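Local atomic coordinates of protein - conserved hypothetical (Bacillus anthracis, PDB entry 4LES), a protein that is of unknown function but folds as a compact, mostly antiparallel beta domain that carries two short helices. Residues N75-T80 with D84-R89; K192-V195 with Y201-Q204; M127-L132 with E173-N178. All blocks are in the same frame, centred on the assembly; numbering follows the deposited sequence.

Contact 1: residues N75-T80 with D84-R89; sequences NKDFHT and DVTVKR. With PO4 (phosphate ion), chain E; EOH (ethanol), chain D.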
ATOM      1  N   ASN A  75       5.225 -10.267  -2.334  1.00 38.64           N
ATOM      2  CA  ASN A  75       4.513 -11.433  -2.898  1.00 40.98           C
ATOM      3  C   ASN A  75       4.171 -12.515  -1.892  1.00 40.02           C
ATOM      4  O   ASN A  75       4.410 -13.697  -2.132  1.00 41.60           O
ATOM      5  CB  ASN A  75       5.311 -12.005  -4.079  1.00 49.35           C
ATOM      6  CG  ASN A  75       5.440 -11.000  -5.216  1.00 52.20           C
ATOM      7  OD1 ASN A  75       6.521 -10.765  -5.748  1.00 61.86           O
ATOM      8  ND2 ASN A  75       4.337 -10.357  -5.539  1.00 50.50           N
ATOM      9  N   LYS A  76       3.583 -12.094  -0.773  1.00 38.25           N
ATOM     10  CA  LYS A  76       3.141 -13.001   0.284  1.00 39.95           C
ATOM     11  C   LYS A  76       1.698 -12.763   0.661  1.00 39.42           C
ATOM     12  O   LYS A  76       1.236 -11.625   0.635  1.00 37.13           O
ATOM     13  CB  LYS A  76       3.996 -12.839   1.539  1.00 41.78           C
ATOM     14  CG  LYS A  76       5.442 -13.176   1.274  1.00 48.74           C
ATOM     15  CD  LYS A  76       6.314 -13.212   2.516  1.00 51.86           C
ATOM     16  CE  LYS A  76       7.773 -13.334   2.065  1.00 58.80           C
ATOM     17  NZ  LYS A  76       8.661 -13.451   3.241  1.00 67.18           N
ATOM     18  N   ASP A  77       1.009 -13.841   1.019  0.70 41.98           N
ATOM     19  CA  ASP A  77      -0.387 -13.809   1.413  0.70 45.13           C
ATOM     20  C   ASP A  77      -0.421 -14.078   2.936  0.70 43.26           C
ATOM     21  O   ASP A  77       0.292 -14.940   3.437  0.70 42.91           O
ATOM     22  CB  ASP A  77      -1.151 -14.856   0.580  0.70 50.70           C
ATOM     23  CG  ASP A  77      -2.667 -14.733   0.680  0.70 54.46           C
ATOM     24  OD1 ASP A  77      -3.170 -13.903   1.479  0.70 52.79           O
ATOM     25  OD2 ASP A  77      -3.355 -15.488  -0.060  0.70 57.16           O
ATOM     26  N   PHE A  78      -1.211 -13.287   3.660  1.00 39.73           N
ATOM     27  CA  PHE A  78      -1.303 -13.353   5.087  1.00 39.45           C
ATOM     28  C   PHE A  78      -2.735 -13.608   5.459  1.00 40.55           C
ATOM     29  O   PHE A  78      -3.645 -12.865   5.080  1.00 38.56           O
ATOM     30  CB  PHE A  78      -0.851 -12.048   5.699  1.00 38.45           C
ATOM     31  CG  PHE A  78       0.532 -11.649   5.315  1.00 37.94           C
ATOM     32  CD1 PHE A  78       0.760 -10.901   4.175  1.00 39.59           C
ATOM     33  CD2 PHE A  78       1.600 -12.005   6.088  1.00 41.73           C
ATOM     34  CE1 PHE A  78       2.036 -10.516   3.812  1.00 40.08           C
ATOM     35  CE2 PHE A  78       2.888 -11.621   5.737  1.00 42.01           C
ATOM     36  CZ  PHE A  78       3.099 -10.873   4.589  1.00 41.44           C
ATOM     37  N   HIS A  79      -2.928 -14.661   6.233  1.00 41.94           N
ATOM     38  CA  HIS A  79      -4.235 -15.071   6.638  1.00 42.80           C
ATOM     39  C   HIS A  79      -4.765 -14.383   7.904  1.00 45.52           C
ATOM     40  O   HIS A  79      -4.069 -14.293   8.914  1.00 43.62           O
ATOM     41  CB  HIS A  79      -4.221 -16.564   6.869  1.00 46.12           C
ATOM     42  CG  HIS A  79      -5.531 -17.095   7.297  1.00 49.39           C
ATOM     43  ND1 HIS A  79      -6.552 -17.347   6.408  1.00 51.74           N
ATOM     44  CD2 HIS A  79      -6.002 -17.413   8.527  1.00 50.44           C
ATOM     45  CE1 HIS A  79      -7.599 -17.800   7.077  1.00 52.14           C
ATOM     46  NE2 HIS A  79      -7.285 -17.854   8.358  1.00 51.46           N
ATOM     47  N   THR A  80      -6.001 -13.884   7.819  1.00 45.52           N
ATOM     48  CA  THR A  80      -6.697 -13.293   8.961  1.00 47.44           C
ATOM     49  C   THR A  80      -8.027 -14.018   8.966  1.00 49.41           C
ATOM     50  O   THR A  80      -8.375 -14.689   7.983  1.00 48.67           O
ATOM     51  CB  THR A  80      -6.879 -11.753   8.860  1.00 50.51           C
ATOM     52  OG1 THR A  80      -7.846 -11.413   7.847  1.00 51.31           O
ATOM     53  CG2 THR A  80      -5.563 -11.085   8.578  1.00 45.55           C
ATOM     54  N   ASP A  84      -7.875 -12.916   3.476  1.00 42.49           N
ATOM     55  CA  ASP A  84      -6.477 -13.242   3.130  1.00 42.54           C
ATOM     56  C   ASP A  84      -5.971 -11.983   2.472  1.00 41.07           C
ATOM     57  O   ASP A  84      -6.533 -11.547   1.470  1.00 42.05           O
ATOM     58  CB  ASP A  84      -6.361 -14.419   2.149  1.00 41.98           C
ATOM     59  CG  ASP A  84      -6.473 -15.776   2.851  1.00 47.36           C
ATOM     60  OD1 ASP A  84      -6.322 -15.816   4.094  1.00 46.30           O
ATOM     61  OD2 ASP A  84      -6.725 -16.785   2.154  1.00 52.11           O
ATOM     62  N   VAL A  85      -4.931 -11.396   3.045  1.00 39.17           N
ATOM     63  CA  VAL A  85      -4.360 -10.162   2.557  1.00 40.59           C
ATOM     64  C   VAL A  85      -3.057 -10.437   1.829  1.00 38.00           C
ATOM     65  O   VAL A  85      -2.134 -11.004   2.401  1.00 38.10           O
ATOM     66  CB  VAL A  85      -4.087  -9.196   3.726  1.00 43.63           C
ATOM     67  CG1 VAL A  85      -3.407  -7.939   3.221  1.00 48.29           C
ATOM     68  CG2 VAL A  85      -5.385  -8.860   4.453  1.00 47.99           C
ATOM     69  N   THR A  86      -2.986 -10.058   0.563  1.00 38.72           N
ATOM     70  CA  THR A  86      -1.778 -10.255  -0.222  1.00 36.74           C
ATOM     71  C   THR A  86      -1.036  -8.947  -0.317  1.00 37.55           C
ATOM     72  O   THR A  86      -1.641  -7.910  -0.615  1.00 40.73           O
ATOM     73  CB  THR A  86      -2.121 -10.726  -1.636  1.00 40.18           C
ATOM     74  OG1 THR A  86      -2.758 -11.990  -1.550  1.00 43.89           O
ATOM     75  CG2 THR A  86      -0.857 -10.877  -2.483  1.00 41.67           C
ATOM     76  N   VAL A  87       0.257  -8.977  -0.009  1.00 35.95           N
ATOM     77  CA  VAL A  87       1.124  -7.825  -0.173  1.00 35.62           C
ATOM     78  C   VAL A  87       2.007  -8.149  -1.376  1.00 35.69           C
ATOM     79  O   VAL A  87       2.742  -9.128  -1.383  1.00 35.90           O
ATOM     80  CB  VAL A  87       1.961  -7.528   1.071  1.00 37.98           C
ATOM     81  CG1 VAL A  87       2.851  -6.317   0.836  1.00 37.39           C
ATOM     82  CG2 VAL A  87       1.029  -7.243   2.241  1.00 40.55           C
ATOM     83  N   LYS A  88       1.921  -7.330  -2.409  1.00 37.87           N
ATOM     84  CA  LYS A  88       2.644  -7.642  -3.623  1.00 40.23           C
ATOM     85  C   LYS A  88       4.001  -7.032  -3.622  1.00 36.60           C
ATOM     86  O   LYS A  88       4.987  -7.717  -3.682  1.00 41.55           O
ATOM     87  CB  LYS A  88       1.842  -7.190  -4.822  1.00 42.72           C
ATOM     88  CG  LYS A  88       0.495  -7.876  -4.900  1.00 50.73           C
ATOM     89  CD  LYS A  88      -0.300  -7.328  -6.074  1.00 63.81           C
ATOM     90  CE  LYS A  88      -1.584  -8.105  -6.227  1.00 76.53           C
ATOM     91  NZ  LYS A  88      -2.454  -7.563  -7.312  1.00 89.34           N
ATOM     92  N   ARG A  89       4.073  -5.729  -3.525  1.00 45.30           N
ATOM     93  CA  ARG A  89       5.353  -5.099  -3.512  1.00 42.49           C
ATOM     94  C   ARG A  89       5.270  -3.758  -2.863  1.00 39.38           C
ATOM     95  O   ARG A  89       4.178  -3.234  -2.620  1.00 36.87           O
ATOM     96  CB  ARG A  89       5.884  -4.969  -4.920  1.00 46.77           C
ATOM     97  CG  ARG A  89       4.929  -4.314  -5.878  1.00 52.21           C
ATOM     98  CD  ARG A  89       5.537  -4.196  -7.305  1.00 55.44           C
ATOM     99  NE  ARG A  89       4.647  -3.300  -8.022  1.00 59.12           N
ATOM    100  CZ  ARG A  89       4.937  -2.564  -9.096  1.00 59.30           C
ATOM    101  NH1 ARG A  89       6.136  -2.603  -9.671  1.00 60.29           N
ATOM    102  NH2 ARG A  89       3.988  -1.775  -9.595  1.00 59.06           N
TER
HETATM  103  P   PO4 E 304       5.675   0.318 -12.008  0.65 67.50           P
HETATM  104  O1  PO4 E 304       5.376   0.702 -10.575  0.65 62.46           O
HETATM  105  O2  PO4 E 304       7.052  -0.277 -12.135  0.65 65.60           O
HETATM  106  O3  PO4 E 304       4.668  -0.705 -12.427  0.65 70.73           O
HETATM  107  O4  PO4 E 304       5.581   1.535 -12.887  0.65 65.33           O
HETATM  108  C1  EOH D 303      -6.190 -17.316  -1.321  1.00 82.25           C
HETATM  109  C2  EOH D 303      -7.519 -17.975  -1.006  1.00 82.18           C
HETATM  110  O   EOH D 303      -6.047 -16.095  -0.583  1.00 76.90           O
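F78 and V87 meet on the packed face of an antiparallel beta hairpin, whose strands run 159° apart. Ring atom CE1 of F78 lies 3.8 Å from CG2 of V87, the methyl coming obliquely to the ring, while CD1 of F78 stands 3.4 Å from the carbonyl O of V85. With chi1 at -57°, the F78 ring swings back beside its backbone N, which brings its CD1-CE1 side against the neighbouring strand, V85 O at the ring edge. Backbone bonds pair F78 with V85 in both directions, each at 2.8 Å between N and O. K76 pairs likewise with V87, and because N75 and K76 both face V87 the strand carries a G1 beta bulge there; N75 N turns to K88 O at 2.9 Å. The other face, with D77, H79, D84 and T86, is looser and polar. H79 ND1 gives its proton to the syn lone pair of D84 OD1 at 2.8 Å, bent to 141° and tilted from the imidazole plane. In the D77 conformer described here, one of two, its carboxylate stands at right angles to that of D84, with OD2 atoms 4.2 Å apart and an ethanol oxygen between them, 2.8 Å from D77 OD2; this arrangement is less certain. The ethanol probably came from the crystallisation liquor, as did the phosphate bound by R89 NH2. K88 and R89 send their charges to E118 and E116 of strand 110-121, which flanks strand 83-96 in the four-stranded sheet. V197 of strand 193-197 packs against F78, V85 and V87, whereas strand 69-79 forms the outer margin of the sheet.

Contact 2: residues K192-V195 with Y201-Q204; sequences KWYV and YKEQ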
ATOM      1  N   LYS A 192      15.893   0.337   8.320  1.00 66.33           N
ATOM      2  CA  LYS A 192      15.141  -0.899   8.125  1.00 62.59           C
ATOM      3  C   LYS A 192      13.642  -0.557   8.115  1.00 59.48           C
ATOM      4  O   LYS A 192      13.166   0.275   8.910  1.00 59.49           O
ATOM      5  CB  LYS A 192      15.455  -1.900   9.214  1.00 65.42           C
ATOM      6  CG  LYS A 192      16.920  -2.305   9.199  1.00 70.06           C
ATOM      7  CD  LYS A 192      17.256  -3.318  10.267  1.00 74.74           C
ATOM      8  CE  LYS A 192      18.731  -3.668  10.165  1.00 83.59           C
ATOM      9  NZ  LYS A 192      19.168  -4.545  11.281  1.00 93.57           N
ATOM     10  N   TRP A 193      12.913  -1.185   7.199  1.00 52.44           N
ATOM     11  CA  TRP A 193      11.492  -0.944   7.036  1.00 49.12           C
ATOM     12  C   TRP A 193      10.729  -2.247   6.939  1.00 46.71           C
ATOM     13  O   TRP A 193      11.269  -3.289   6.565  1.00 44.87           O
ATOM     14  CB  TRP A 193      11.242  -0.014   5.836  1.00 47.78           C
ATOM     15  CG  TRP A 193      11.765   1.364   6.105  1.00 49.80           C
ATOM     16  CD1 TRP A 193      13.076   1.765   6.063  1.00 52.51           C
ATOM     17  CD2 TRP A 193      11.007   2.515   6.501  1.00 48.91           C
ATOM     18  NE1 TRP A 193      13.177   3.095   6.404  1.00 53.49           N
ATOM     19  CE2 TRP A 193      11.924   3.580   6.675  1.00 52.21           C
ATOM     20  CE3 TRP A 193       9.643   2.752   6.713  1.00 48.65           C
ATOM     21  CZ2 TRP A 193      11.523   4.867   7.059  1.00 54.65           C
ATOM     22  CZ3 TRP A 193       9.239   4.035   7.098  1.00 50.80           C
ATOM     23  CH2 TRP A 193      10.181   5.079   7.262  1.00 54.54           C
ATOM     24  N   TYR A 194       9.462  -2.171   7.314  1.00 47.37           N
ATOM     25  CA  TYR A 194       8.616  -3.333   7.387  1.00 44.87           C
ATOM     26  C   TYR A 194       7.208  -3.022   6.944  1.00 42.67           C
ATOM     27  O   TYR A 194       6.784  -1.851   6.891  1.00 44.38           O
ATOM     28  CB  TYR A 194       8.523  -3.793   8.860  1.00 47.04           C
ATOM     29  CG  TYR A 194       9.849  -3.967   9.550  1.00 49.42           C
ATOM     30  CD1 TYR A 194      10.524  -2.877  10.070  1.00 51.88           C
ATOM     31  CD2 TYR A 194      10.434  -5.230   9.680  1.00 50.91           C
ATOM     32  CE1 TYR A 194      11.765  -3.026  10.700  1.00 56.09           C
ATOM     33  CE2 TYR A 194      11.664  -5.396  10.326  1.00 55.07           C
ATOM     34  CZ  TYR A 194      12.323  -4.289  10.826  1.00 56.82           C
ATOM     35  OH  TYR A 194      13.530  -4.425  11.445  1.00 64.22           O
ATOM     36  N   VAL A 195       6.481  -4.075   6.607  1.00 39.70           N
ATOM     37  CA  VAL A 195       5.046  -3.958   6.359  1.00 41.29           C
ATOM     38  C   VAL A 195       4.368  -4.805   7.443  1.00 41.72           C
ATOM     39  O   VAL A 195       4.707  -5.984   7.613  1.00 44.53           O
ATOM     40  CB  VAL A 195       4.620  -4.407   4.963  1.00 42.06           C
ATOM     41  CG1 VAL A 195       3.104  -4.404   4.875  1.00 42.16           C
ATOM     42  CG2 VAL A 195       5.205  -3.466   3.902  1.00 44.27           C
ATOM     43  N   TYR A 201       1.340  -9.689  11.555  1.00 49.77           N
ATOM     44  CA  TYR A 201       2.486 -10.142  10.807  1.00 48.95           C
ATOM     45  C   TYR A 201       3.374  -8.943  10.563  1.00 50.72           C
ATOM     46  O   TYR A 201       2.879  -7.831  10.324  1.00 52.34           O
ATOM     47  CB  TYR A 201       2.070 -10.679   9.439  1.00 46.75           C
ATOM     48  CG  TYR A 201       1.097 -11.818   9.472  1.00 45.84           C
ATOM     49  CD1 TYR A 201      -0.271 -11.585   9.436  1.00 43.28           C
ATOM     50  CD2 TYR A 201       1.544 -13.137   9.503  1.00 46.02           C
ATOM     51  CE1 TYR A 201      -1.174 -12.630   9.458  1.00 44.11           C
ATOM     52  CE2 TYR A 201       0.649 -14.191   9.503  1.00 47.87           C
ATOM     53  CZ  TYR A 201      -0.718 -13.928   9.482  1.00 44.96           C
ATOM     54  OH  TYR A 201      -1.622 -14.972   9.512  1.00 44.56           O
ATOM     55  N   LYS A 202       4.682  -9.170  10.599  1.00 49.06           N
ATOM     56  CA  LYS A 202       5.665  -8.122  10.364  1.00 49.17           C
ATOM     57  C   LYS A 202       6.614  -8.671   9.321  1.00 46.17           C
ATOM     58  O   LYS A 202       7.310  -9.634   9.550  1.00 47.61           O
ATOM     59  CB  LYS A 202       6.388  -7.762  11.653  1.00 56.39           C
ATOM     60  CG  LYS A 202       7.298  -6.551  11.557  1.00 60.55           C
ATOM     61  CD  LYS A 202       7.788  -6.168  12.949  1.00 68.82           C
ATOM     62  CE  LYS A 202       8.415  -4.786  12.940  1.00 73.44           C
ATOM     63  NZ  LYS A 202       8.841  -4.314  14.288  1.00 77.97           N
ATOM     64  N   GLU A 203       6.594  -8.080   8.147  1.00 45.90           N
ATOM     65  CA  GLU A 203       7.441  -8.533   7.043  1.00 47.71           C
ATOM     66  C   GLU A 203       8.479  -7.455   6.774  1.00 44.56           C
ATOM     67  O   GLU A 203       8.109  -6.321   6.456  1.00 41.93           O
ATOM     68  CB  GLU A 203       6.506  -8.716   5.845  1.00 50.14           C
ATOM     69  CG  GLU A 203       7.140  -9.016   4.536  1.00 54.39           C
ATOM     70  CD  GLU A 203       7.792 -10.364   4.534  1.00 61.65           C
ATOM     71  OE1 GLU A 203       7.430 -11.211   5.409  1.00 66.22           O
ATOM     72  OE2 GLU A 203       8.644 -10.556   3.638  1.00 67.56           O
ATOM     73  N   GLN A 204       9.766  -7.782   6.884  1.00 44.97           N
ATOM     74  CA  GLN A 204      10.821  -6.802   6.636  1.00 46.61           C
ATOM     75  C   GLN A 204      11.002  -6.633   5.144  1.00 47.09           C
ATOM     76  O   GLN A 204      11.222  -7.598   4.437  1.00 48.31           O
ATOM     77  CB  GLN A 204      12.149  -7.227   7.262  1.00 49.10           C
ATOM     78  CG  GLN A 204      13.240  -6.172   7.108  1.00 50.91           C
ATOM     79  CD  GLN A 204      14.518  -6.538   7.818  1.00 57.35           C
ATOM     80  OE1 GLN A 204      14.646  -7.620   8.363  1.00 60.59           O
ATOM     81  NE2 GLN A 204      15.473  -5.622   7.824  1.00 61.43           N
TER
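The beta hairpin of strands 193-197 and 201-204 forms two of the three strands of a small antiparallel sheet, with 201-204 at its margin; here Y194 and V195 pair with Q204 and E203. V195 and E203 form the hydrogen-bonded pair, V195 N reaching E203 O at 2.8 Å and E203 N returning to V195 O at 2.9 Å, both nearly straight. Y194 and Q204 form the adjoining non-hydrogen-bonded pair, where Y194 CA approaches E203 O as a CA-H...O contact. The short strands are markedly twisted, their directions 138° apart. On the face carrying Y194 and Q204, the phenol ring is touched by the aliphatic parts of K202 and Q204. K202 lies across it: CE stands 3.9 Å from the ring centroid, over one face, and NZ is 4.7 Å from that centroid, 5° off the ring normal. The K202 chain leaves with CG anti to its backbone N and stays extended, which carries the ammonium end over the ring. Q204 approaches obliquely, from the side of the ring plane away from K202, its CB 3.6 Å from both Y194 CD2 and CE2 and its amide plane turned 30° from the ring. Beyond it, Q204 NE2 lies 3.8 Å from K192 CD, though its hydrogen bond goes to K206 O. On the opposite face, E203 bends at chi2 and forms a salt bridge with K76, and V195 packs on V135. The chemistry is that of a cation-pi contact backed by a CH-pi contact: the ring's electron cloud probably stabilises the lysine charge, which has D142 as a weak, distant counter-ion.

Contact 3: residues M127-L132 with E173-N178; sequences MKLAFL and EVKRQN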
HETATM    1  N   MSE A 127     -18.756  -9.287   3.657  0.50 64.54           N
HETATM    2  CA  MSE A 127     -18.154  -8.674   4.832  0.50 63.90           C
HETATM    3  C   MSE A 127     -17.912  -7.241   4.469  0.50 63.31           C
HETATM    4  O   MSE A 127     -17.712  -6.917   3.300  0.50 61.30           O
HETATM    5  CB  MSE A 127     -16.850  -9.373   5.214  0.50 62.00           C
HETATM    6  CG  MSE A 127     -17.008 -10.880   5.493  0.50 66.04           C
HETATM    7 SE   MSE A 127     -18.307 -11.298   6.929  0.50 73.51          SE
HETATM    8  CE  MSE A 127     -18.090  -9.635   7.967  0.50 73.21           C
ATOM      9  N   LYS A 128     -17.908  -6.371   5.469  1.00 64.29           N
ATOM     10  CA  LYS A 128     -17.719  -4.949   5.251  1.00 63.50           C
ATOM     11  C   LYS A 128     -16.269  -4.593   4.999  1.00 60.30           C
ATOM     12  O   LYS A 128     -15.354  -5.118   5.646  1.00 54.82           O
ATOM     13  CB  LYS A 128     -18.200  -4.166   6.452  1.00 70.34           C
ATOM     14  CG  LYS A 128     -19.635  -4.495   6.849  1.00 77.88           C
ATOM     15  CD  LYS A 128     -20.112  -3.643   8.011  1.00 88.26           C
ATOM     16  CE  LYS A 128     -20.092  -2.156   7.670  1.00 93.26           C
ATOM     17  NZ  LYS A 128     -20.808  -1.349   8.700  1.00106.05           N
ATOM     18  N   LEU A 129     -16.094  -3.654   4.076  1.00 57.80           N
ATOM     19  CA  LEU A 129     -14.816  -3.118   3.683  1.00 59.08           C
ATOM     20  C   LEU A 129     -14.105  -2.560   4.914  1.00 55.78           C
ATOM     21  O   LEU A 129     -12.878  -2.639   5.032  1.00 52.69           O
ATOM     22  CB  LEU A 129     -15.055  -1.989   2.676  1.00 66.30           C
ATOM     23  CG  LEU A 129     -13.982  -1.647   1.675  1.00 72.02           C
ATOM     24  CD1 LEU A 129     -13.813  -2.837   0.746  1.00 76.65           C
ATOM     25  CD2 LEU A 129     -14.365  -0.395   0.892  1.00 76.30           C
ATOM     26  N   ALA A 130     -14.890  -2.007   5.834  1.00 57.97           N
ATOM     27  CA  ALA A 130     -14.365  -1.453   7.085  1.00 61.66           C
ATOM     28  C   ALA A 130     -13.594  -2.498   7.903  1.00 59.32           C
ATOM     29  O   ALA A 130     -12.705  -2.148   8.673  1.00 62.46           O
ATOM     30  CB  ALA A 130     -15.497  -0.872   7.927  1.00 66.97           C
ATOM     31  N   PHE A 131     -13.927  -3.771   7.743  1.00 55.61           N
ATOM     32  CA  PHE A 131     -13.207  -4.800   8.481  1.00 55.87           C
ATOM     33  C   PHE A 131     -11.949  -5.292   7.768  1.00 54.12           C
ATOM     34  O   PHE A 131     -11.301  -6.165   8.268  1.00 52.36           O
ATOM     35  CB  PHE A 131     -14.113  -5.965   8.825  1.00 57.39           C
ATOM     36  CG  PHE A 131     -15.302  -5.580   9.693  1.00 62.37           C
ATOM     37  CD1 PHE A 131     -15.142  -4.749  10.804  1.00 65.48           C
ATOM     38  CD2 PHE A 131     -16.544  -6.110   9.447  1.00 66.44           C
ATOM     39  CE1 PHE A 131     -16.217  -4.419  11.625  1.00 72.06           C
ATOM     40  CE2 PHE A 131     -17.633  -5.800  10.275  1.00 74.67           C
ATOM     41  CZ  PHE A 131     -17.465  -4.946  11.361  1.00 74.40           C
ATOM     42  N   LEU A 132     -11.599  -4.753   6.601  1.00 52.56           N
ATOM     43  CA  LEU A 132     -10.337  -5.175   5.960  1.00 51.45           C
ATOM     44  C   LEU A 132      -9.174  -4.956   6.912  1.00 51.69           C
ATOM     45  O   LEU A 132      -9.095  -3.924   7.546  1.00 51.64           O
ATOM     46  CB  LEU A 132     -10.063  -4.417   4.675  1.00 53.20           C
ATOM     47  CG  LEU A 132     -10.603  -5.027   3.393  1.00 56.15           C
ATOM     48  CD1 LEU A 132     -10.336  -4.072   2.232  1.00 63.52           C
ATOM     49  CD2 LEU A 132      -9.939  -6.360   3.117  1.00 54.83           C
ATOM     50  N   GLU A 173     -14.564 -12.401  -3.120  1.00 66.76           N
ATOM     51  CA  GLU A 173     -14.217 -11.190  -3.863  1.00 66.68           C
ATOM     52  C   GLU A 173     -12.906 -10.569  -3.344  1.00 63.72           C
ATOM     53  O   GLU A 173     -12.601 -10.625  -2.158  1.00 58.71           O
ATOM     54  CB  GLU A 173     -15.366 -10.176  -3.795  1.00 68.91           C
ATOM     55  CG  GLU A 173     -15.185  -9.009  -4.753  1.00 73.24           C
ATOM     56  CD  GLU A 173     -16.218  -7.897  -4.579  1.00 74.49           C
ATOM     57  OE1 GLU A 173     -17.360  -8.168  -4.124  1.00 70.38           O
ATOM     58  OE2 GLU A 173     -15.860  -6.738  -4.915  1.00 76.73           O
ATOM     59  N   VAL A 174     -12.133  -9.991  -4.258  1.00 64.78           N
ATOM     60  CA  VAL A 174     -10.856  -9.375  -3.923  1.00 64.54           C
ATOM     61  C   VAL A 174     -10.946  -7.860  -4.098  1.00 66.29           C
ATOM     62  O   VAL A 174     -11.523  -7.376  -5.052  1.00 68.27           O
ATOM     63  CB  VAL A 174      -9.733  -9.911  -4.814  1.00 66.65           C
ATOM     64  CG1 VAL A 174      -8.401  -9.337  -4.377  1.00 68.29           C
ATOM     65  CG2 VAL A 174      -9.669 -11.431  -4.766  1.00 67.08           C
ATOM     66  N   LYS A 175     -10.355  -7.117  -3.179  1.00 66.23           N
ATOM     67  CA  LYS A 175     -10.364  -5.661  -3.227  1.00 66.86           C
ATOM     68  C   LYS A 175      -8.959  -5.089  -3.056  1.00 66.52           C
ATOM     69  O   LYS A 175      -8.270  -5.391  -2.078  1.00 61.58           O
ATOM     70  CB  LYS A 175     -11.319  -5.158  -2.146  1.00 69.31           C
ATOM     71  CG  LYS A 175     -11.070  -3.760  -1.601  1.00 76.11           C
ATOM     72  CD  LYS A 175     -11.186  -2.628  -2.627  1.00 84.40           C
ATOM     73  CE  LYS A 175     -10.983  -1.279  -1.926  1.00 90.31           C
ATOM     74  NZ  LYS A 175     -10.388  -0.211  -2.779  1.00 96.15           N
ATOM     75  N   ARG A 176      -8.531  -4.276  -4.017  1.00 69.13           N
ATOM     76  CA  ARG A 176      -7.216  -3.642  -3.956  1.00 75.41           C
ATOM     77  C   ARG A 176      -7.176  -2.684  -2.789  1.00 78.14           C
ATOM     78  O   ARG A 176      -8.158  -2.056  -2.478  1.00 76.08           O
ATOM     79  CB  ARG A 176      -6.883  -2.870  -5.228  1.00 80.20           C
ATOM     80  CG  ARG A 176      -6.617  -3.698  -6.481  1.00 85.24           C
ATOM     81  CD  ARG A 176      -5.574  -4.811  -6.300  1.00 88.74           C
ATOM     82  NE  ARG A 176      -4.291  -4.395  -5.680  1.00 92.44           N
ATOM     83  CZ  ARG A 176      -3.156  -4.091  -6.321  1.00 95.30           C
ATOM     84  NH1 ARG A 176      -3.062  -4.131  -7.647  1.00101.28           N
ATOM     85  NH2 ARG A 176      -2.095  -3.735  -5.618  1.00 96.91           N
ATOM     86  N   GLN A 177      -6.039  -2.614  -2.118  1.00 55.70           N
ATOM     87  CA  GLN A 177      -5.858  -1.705  -0.978  1.00 60.81           C
ATOM     88  C   GLN A 177      -4.438  -1.143  -1.001  1.00 59.28           C
ATOM     89  O   GLN A 177      -3.600  -1.412  -0.124  1.00 59.93           O
ATOM     90  CB  GLN A 177      -6.287  -2.304   0.408  1.00 73.86           C
ATOM     91  CG  GLN A 177      -5.900  -3.751   0.756  1.00 84.30           C
ATOM     92  CD  GLN A 177      -6.247  -4.180   2.215  1.00 93.23           C
ATOM     93  OE1 GLN A 177      -6.574  -5.347   2.484  1.00 85.09           O
ATOM     94  NE2 GLN A 177      -6.176  -3.235   3.148  1.00101.47           N
ATOM     95  N   ASN A 178      -4.179  -0.358  -2.048  1.00 50.17           N
ATOM     96  CA  ASN A 178      -2.897   0.309  -2.197  1.00 51.54           C
ATOM     97  C   ASN A 178      -2.746   1.458  -1.209  1.00 49.28           C
ATOM     98  O   ASN A 178      -3.670   2.212  -1.032  1.00 52.76           O
ATOM     99  CB  ASN A 178      -2.735   0.813  -3.630  1.00 47.59           C
ATOM    100  CG  ASN A 178      -2.647  -0.334  -4.628  1.00 49.44           C
ATOM    101  OD1 ASN A 178      -2.137  -1.405  -4.312  1.00 50.22           O
ATOM    102  ND2 ASN A 178      -3.170  -0.132  -5.803  1.00 52.37           N
TER
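A short 3-10 turn, residues 129-131, faces strand 174-176 without backbone bonding, the nearest CA atoms, L129 and K175, lying 8.6 Å apart; within the turn, F131 N bonds to K128 O and L132 N to L129 O. This is side-chain packing of a connecting turn against an outer strand of the four-stranded antiparallel sheet. Two leucines meet the aliphatic part of K175: CD1 of L129 touches its CG at 3.7 Å, and CD1 of L132 reaches the same CG at 3.9 Å, each leucine crossing the lysine chain at about a right angle. That chain is bent at chi2 (62°), and its NZ folds back to give a weak hydrogen bond of 2.9 Å to R176 O. L129 and K175 also rest on I165 and L169, and L132 on F83, which extends the apolar patch toward strands 168-169 and 83-96. Q177 comes toward L132 from the opposite direction, its OE1 against the leucine methyls and its NE2 held weakly by P133 O. The finer detail lies at the oxygen of that amide: Q177 OE1 is buried with no hydrogen-bond partner in the model, and L132 CD2 is 3.6 Å from it.

Along the chain contact 1 closes first, contact 3 follows and contact 2 comes last, close to the C-terminus. Contacts 1 and 3 both reach the four-stranded antiparallel sheet, from opposite ends of its strand order, with centres 13 Å apart; they meet where V85 nears Q177. Contact 2 belongs to the separate three-stranded sheet, and its centre is also 13 Å from that of contact 1. Those two join directly: F78 packs on Y201, and Y201 OH probably bonds to H79 O. Contacts 2 and 3 do not touch, their nearest atoms being about 9 Å apart. Contact 1 thus links the other two, and it ties the C-terminal hairpin to the larger sheet.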